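Local coordinates for protein S3-RNase (Pyrus pyrifolia, PDB 1IQQ) that cleaves RNA as a pistil ribonuclease of the T2 family and underlies gametophytic self-incompatibility in Japanese pear, at residues L60-W68 and N100-I111. Sequence-based numbering, arbitrary orientation.
Sequences LEHQLEIIW and NHYFETVIKMYI. With NAG (2-acetamido-2-deoxy-beta-D-glucopyranose), chain B.
L60 and I107 are reciprocal knobs in the helix-helix packing of this RNase T2 fold: L60 sits among N100, E104, F103 and I107, and I107 among L60, Q63, L64 and I67. The axes of helices 60-67 and 100-111 cross at 47° and approach to 10.7 Å; no hydrogen bond links the two segments. I67, followed from CB, fans out over helix 100-111. CG2, anti to the backbone N (chi1 -72° puts CG1 beside that N), lies over one face of the Y110 ring, 4.0 Å from the ring centroid, a CH-pi contact; CG1 borders the same ring at CD2, and CD1 ends against CG1 of I111 and CG1 of I107. The Y110 hydroxyl bonds to F30 O, while the ring edge meets the acetamide methyl of the N-linked glycan. With an alanine at Y110, I67 CG2 would probably lose its aromatic cover and F30 O this hydroxyl partner. Beyond the helix end, the edge of F103 turns toward the face of the W68 six-membered ring in an offset edge-to-face pair, planes at 67° and centroids 5.5 Å apart, and the W68 side chain also touches that of the active-site residue E84. L64 CD1 covers a face of F103. The tightest carbon pair joins the knobs themselves, L60 CD1 to I107 CD1 at 3.4 Å.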
loop_
_atom_site.group_PDB
_atom_site.type_symbol
_atom_site.label_atom_id
_atom_site.label_comp_id
_atom_site.label_asym_id
_atom_site.label_seq_id
_atom_site.Cartn_x
_atom_site.Cartn_y
_atom_site.Cartn_z
ATOM N N LEU A 60 -0.880 -17.988 -8.422
ATOM C CA LEU A 60 -0.419 -16.865 -7.532
ATOM C C LEU A 60 -0.411 -15.644 -8.379
ATOM O O LEU A 60 -0.885 -14.554 -7.930
ATOM C CB LEU A 60 1.003 -17.143 -7.006
ATOM C CG LEU A 60 1.625 -15.964 -6.223
ATOM C CD1 LEU A 60 0.790 -15.678 -4.987
ATOM C CD2 LEU A 60 3.000 -16.420 -5.723
ATOM N N GLU A 61 0.160 -15.702 -9.594
ATOM C CA GLU A 61 0.192 -14.522 -10.436
ATOM C C GLU A 61 -1.172 -13.983 -10.807
ATOM O O GLU A 61 -1.355 -12.772 -10.942
ATOM C CB GLU A 61 1.078 -14.768 -11.675
ATOM C CG GLU A 61 2.558 -14.820 -11.231
ATOM C CD GLU A 61 3.520 -15.284 -12.307
ATOM O OE1 GLU A 61 3.053 -15.814 -13.385
ATOM O OE2 GLU A 61 4.752 -15.107 -12.047
ATOM N N HIS A 62 -2.149 -14.889 -10.967
ATOM C CA HIS A 62 -3.490 -14.451 -11.309
ATOM C C HIS A 62 -4.091 -13.636 -10.153
ATOM O O HIS A 62 -4.815 -12.676 -10.356
ATOM C CB HIS A 62 -4.301 -15.725 -11.513
ATOM C CG HIS A 62 -5.742 -15.503 -11.823
ATOM N ND1 HIS A 62 -6.817 -15.468 -11.013
ATOM C CD2 HIS A 62 -6.209 -15.268 -13.100
ATOM C CE1 HIS A 62 -7.914 -15.190 -11.797
ATOM N NE2 HIS A 62 -7.524 -15.080 -13.053
ATOM N N GLN A 63 -3.795 -14.040 -8.927
ATOM C CA GLN A 63 -4.312 -13.277 -7.765
ATOM C C GLN A 63 -3.601 -11.954 -7.697
ATOM O O GLN A 63 -4.251 -10.949 -7.430
ATOM C CB GLN A 63 -4.077 -14.032 -6.483
ATOM C CG GLN A 63 -4.915 -15.361 -6.365
ATOM C CD GLN A 63 -4.375 -16.192 -5.221
ATOM O OE1 GLN A 63 -4.737 -16.050 -4.052
ATOM N NE2 GLN A 63 -3.454 -17.064 -5.554
ATOM N N LEU A 64 -2.295 -11.940 -7.942
ATOM C CA LEU A 64 -1.564 -10.676 -7.902
ATOM C C LEU A 64 -2.006 -9.733 -9.038
ATOM O O LEU A 64 -1.926 -8.531 -8.886
ATOM C CB LEU A 64 -0.060 -10.913 -8.034
ATOM C CG LEU A 64 0.508 -11.714 -6.855
ATOM C CD1 LEU A 64 2.008 -11.999 -7.094
ATOM C CD2 LEU A 64 0.428 -10.933 -5.524
ATOM N N GLU A 65 -2.480 -10.266 -10.193
ATOM C CA GLU A 65 -2.983 -9.391 -11.252
ATOM C C GLU A 65 -4.142 -8.534 -10.738
ATOM O O GLU A 65 -4.350 -7.438 -11.238
ATOM C CB GLU A 65 -3.473 -10.251 -12.463
ATOM C CG GLU A 65 -2.365 -10.772 -13.311
ATOM C CD GLU A 65 -2.853 -11.748 -14.382
ATOM O OE1 GLU A 65 -2.012 -12.085 -15.236
ATOM O OE2 GLU A 65 -4.040 -12.186 -14.347
ATOM N N ILE A 66 -4.889 -9.097 -9.792
ATOM C CA ILE A 66 -6.041 -8.429 -9.193
ATOM C C ILE A 66 -5.705 -7.611 -7.959
ATOM O O ILE A 66 -6.224 -6.493 -7.828
ATOM C CB ILE A 66 -7.154 -9.470 -8.840
ATOM C CG1 ILE A 66 -7.642 -10.117 -10.137
ATOM C CG2 ILE A 66 -8.359 -8.814 -8.038
ATOM C CD1 ILE A 66 -8.469 -11.400 -9.861
ATOM N N ILE A 67 -4.792 -8.108 -7.124
ATOM C CA ILE A 67 -4.545 -7.474 -5.808
ATOM C C ILE A 67 -3.323 -6.602 -5.874
ATOM O O ILE A 67 -3.224 -5.618 -5.084
ATOM C CB ILE A 67 -4.337 -8.599 -4.731
ATOM C CG1 ILE A 67 -5.690 -9.263 -4.453
ATOM C CG2 ILE A 67 -3.753 -8.025 -3.405
ATOM C CD1 ILE A 67 -5.508 -10.568 -3.706
ATOM N N TRP A 68 -2.414 -6.867 -6.777
ATOM C CA TRP A 68 -1.157 -6.109 -6.856
ATOM C C TRP A 68 -0.735 -5.840 -8.303
ATOM O O TRP A 68 0.375 -6.120 -8.709
ATOM C CB TRP A 68 -0.012 -6.849 -6.135
ATOM C CG TRP A 68 1.193 -5.990 -5.773
ATOM C CD1 TRP A 68 1.530 -4.764 -6.282
ATOM C CD2 TRP A 68 2.182 -6.311 -4.786
ATOM N NE1 TRP A 68 2.699 -4.287 -5.634
ATOM C CE2 TRP A 68 3.098 -5.232 -4.725
ATOM C CE3 TRP A 68 2.372 -7.423 -3.940
ATOM C CZ2 TRP A 68 4.187 -5.235 -3.847
ATOM C CZ3 TRP A 68 3.457 -7.444 -3.049
ATOM C CH2 TRP A 68 4.352 -6.338 -3.008
ATOM N N ASN A 100 7.498 -16.793 -2.891
ATOM C CA ASN A 100 6.084 -17.177 -2.950
ATOM C C ASN A 100 5.378 -16.820 -1.601
ATOM O O ASN A 100 4.235 -16.274 -1.601
ATOM C CB ASN A 100 5.960 -18.701 -3.236
ATOM C CG ASN A 100 6.213 -19.005 -4.676
ATOM O OD1 ASN A 100 5.620 -18.382 -5.567
ATOM N ND2 ASN A 100 7.105 -19.969 -4.934
ATOM N N HIS A 101 6.042 -17.081 -0.473
ATOM C CA HIS A 101 5.467 -16.776 0.821
ATOM C C HIS A 101 5.245 -15.285 0.982
ATOM O O HIS A 101 4.267 -14.861 1.595
ATOM C CB HIS A 101 6.391 -17.355 1.930
ATOM C CG HIS A 101 5.895 -17.119 3.329
ATOM N ND1 HIS A 101 4.640 -17.506 3.770
ATOM C CD2 HIS A 101 6.530 -16.592 4.380
ATOM C CE1 HIS A 101 4.534 -17.218 5.066
ATOM N NE2 HIS A 101 5.668 -16.673 5.457
ATOM N N TYR A 102 6.144 -14.488 0.423
ATOM C CA TYR A 102 5.962 -13.034 0.481
ATOM C C TYR A 102 4.653 -12.602 -0.190
ATOM O O TYR A 102 3.844 -11.843 0.407
ATOM C CB TYR A 102 7.131 -12.363 -0.276
ATOM C CG TYR A 102 7.095 -10.877 -0.365
ATOM C CD1 TYR A 102 6.989 -10.086 0.810
ATOM C CD2 TYR A 102 7.225 -10.215 -1.622
ATOM C CE1 TYR A 102 7.018 -8.660 0.753
ATOM C CE2 TYR A 102 7.253 -8.844 -1.690
ATOM C CZ TYR A 102 7.151 -8.040 -0.509
ATOM O OH TYR A 102 7.196 -6.674 -0.563
ATOM N N PHE A 103 4.395 -13.065 -1.389
ATOM C CA PHE A 103 3.195 -12.685 -2.076
ATOM C C PHE A 103 1.971 -13.340 -1.450
ATOM O O PHE A 103 0.914 -12.724 -1.409
ATOM C CB PHE A 103 3.377 -13.031 -3.555
ATOM C CG PHE A 103 4.350 -12.124 -4.258
ATOM C CD1 PHE A 103 4.148 -10.735 -4.340
ATOM C CD2 PHE A 103 5.528 -12.658 -4.833
ATOM C CE1 PHE A 103 5.116 -9.942 -4.952
ATOM C CE2 PHE A 103 6.471 -11.854 -5.451
ATOM C CZ PHE A 103 6.270 -10.485 -5.502
ATOM N N GLU A 104 2.105 -14.588 -0.998
ATOM C CA GLU A 104 0.948 -15.215 -0.306
ATOM C C GLU A 104 0.638 -14.454 0.964
ATOM O O GLU A 104 -0.531 -14.334 1.337
ATOM C CB GLU A 104 1.300 -16.676 0.027
ATOM C CG GLU A 104 1.350 -17.565 -1.197
ATOM C CD GLU A 104 2.158 -18.845 -0.985
ATOM O OE1 GLU A 104 2.655 -19.089 0.152
ATOM O OE2 GLU A 104 2.298 -19.594 -2.004
ATOM N N THR A 105 1.654 -13.926 1.640
ATOM C CA THR A 105 1.442 -13.151 2.870
ATOM C C THR A 105 0.671 -11.863 2.551
ATOM O O THR A 105 -0.253 -11.483 3.278
ATOM C CB THR A 105 2.762 -12.791 3.489
ATOM O OG1 THR A 105 3.379 -14.016 3.975
ATOM C CG2 THR A 105 2.542 -11.800 4.679
ATOM N N VAL A 106 1.034 -11.168 1.458
ATOM C CA VAL A 106 0.260 -9.965 1.050
ATOM C C VAL A 106 -1.184 -10.272 0.741
ATOM O O VAL A 106 -2.081 -9.529 1.120
ATOM C CB VAL A 106 0.943 -9.342 -0.180
ATOM C CG1 VAL A 106 0.076 -8.275 -0.826
ATOM C CG2 VAL A 106 2.266 -8.668 0.298
ATOM N N ILE A 107 -1.429 -11.380 0.039
ATOM C CA ILE A 107 -2.818 -11.785 -0.306
ATOM C C ILE A 107 -3.585 -12.107 0.979
ATOM O O ILE A 107 -4.771 -11.665 1.118
ATOM C CB ILE A 107 -2.751 -13.036 -1.245
ATOM C CG1 ILE A 107 -2.214 -12.638 -2.640
ATOM C CG2 ILE A 107 -4.167 -13.729 -1.325
ATOM C CD1 ILE A 107 -1.677 -13.824 -3.519
ATOM N N LYS A 108 -2.902 -12.752 1.912
ATOM C CA LYS A 108 -3.512 -13.083 3.216
ATOM C C LYS A 108 -3.904 -11.795 3.957
ATOM O O LYS A 108 -4.986 -11.704 4.582
ATOM C CB LYS A 108 -2.571 -13.904 4.081
ATOM C CG LYS A 108 -3.341 -14.633 5.172
ATOM C CD LYS A 108 -2.435 -15.654 5.762
ATOM C CE LYS A 108 -1.477 -14.971 6.660
ATOM N NZ LYS A 108 -2.115 -14.993 7.989
ATOM N N MET A 109 -3.033 -10.781 3.900
ATOM C CA MET A 109 -3.392 -9.526 4.579
ATOM C C MET A 109 -4.571 -8.851 3.889
ATOM O O MET A 109 -5.542 -8.413 4.556
ATOM C CB MET A 109 -2.173 -8.571 4.547
ATOM C CG MET A 109 -1.033 -9.081 5.424
ATOM S SD MET A 109 0.456 -8.101 5.050
ATOM C CE MET A 109 1.417 -8.732 6.381
ATOM N N TYR A 110 -4.501 -8.718 2.572
ATOM C CA TYR A 110 -5.524 -8.004 1.845
ATOM C C TYR A 110 -6.899 -8.670 1.859
ATOM O O TYR A 110 -7.934 -8.003 2.002
ATOM C CB TYR A 110 -5.037 -7.832 0.374
ATOM C CG TYR A 110 -5.840 -6.890 -0.462
ATOM C CD1 TYR A 110 -5.518 -5.531 -0.534
ATOM C CD2 TYR A 110 -6.863 -7.332 -1.242
ATOM C CE1 TYR A 110 -6.181 -4.656 -1.342
ATOM C CE2 TYR A 110 -7.577 -6.464 -2.095
ATOM C CZ TYR A 110 -7.208 -5.115 -2.133
ATOM O OH TYR A 110 -7.875 -4.293 -3.018
ATOM N N ILE A 111 -6.921 -9.997 1.666
ATOM C CA ILE A 111 -8.177 -10.730 1.561
ATOM C C ILE A 111 -8.558 -11.348 2.907
ATOM O O ILE A 111 -9.467 -10.843 3.611
ATOM C CB ILE A 111 -8.027 -11.872 0.480
ATOM C CG1 ILE A 111 -7.780 -11.282 -0.902
ATOM C CG2 ILE A 111 -9.307 -12.782 0.498
ATOM C CD1 ILE A 111 -8.866 -10.288 -1.364
HETATM C C1 NAG B . -11.728 -4.410 -2.192
HETATM C C2 NAG B . -12.240 -5.573 -3.088
HETATM C C3 NAG B . -13.235 -4.971 -4.096
HETATM C C4 NAG B . -14.392 -4.251 -3.391
HETATM C C5 NAG B . -13.782 -3.207 -2.440
HETATM C C6 NAG B . -14.765 -2.484 -1.580
HETATM C C7 NAG B . -10.963 -7.526 -3.805
HETATM C C8 NAG B . -9.939 -8.084 -4.754
HETATM N N2 NAG B . -11.150 -6.184 -3.824
HETATM O O3 NAG B . -13.743 -6.065 -4.885
HETATM O O4 NAG B . -15.160 -3.534 -4.378
HETATM O O5 NAG B . -12.870 -3.870 -1.540
HETATM O O6 NAG B . -15.562 -3.379 -0.789
HETATM O O7 NAG B . -11.572 -8.283 -3.038
#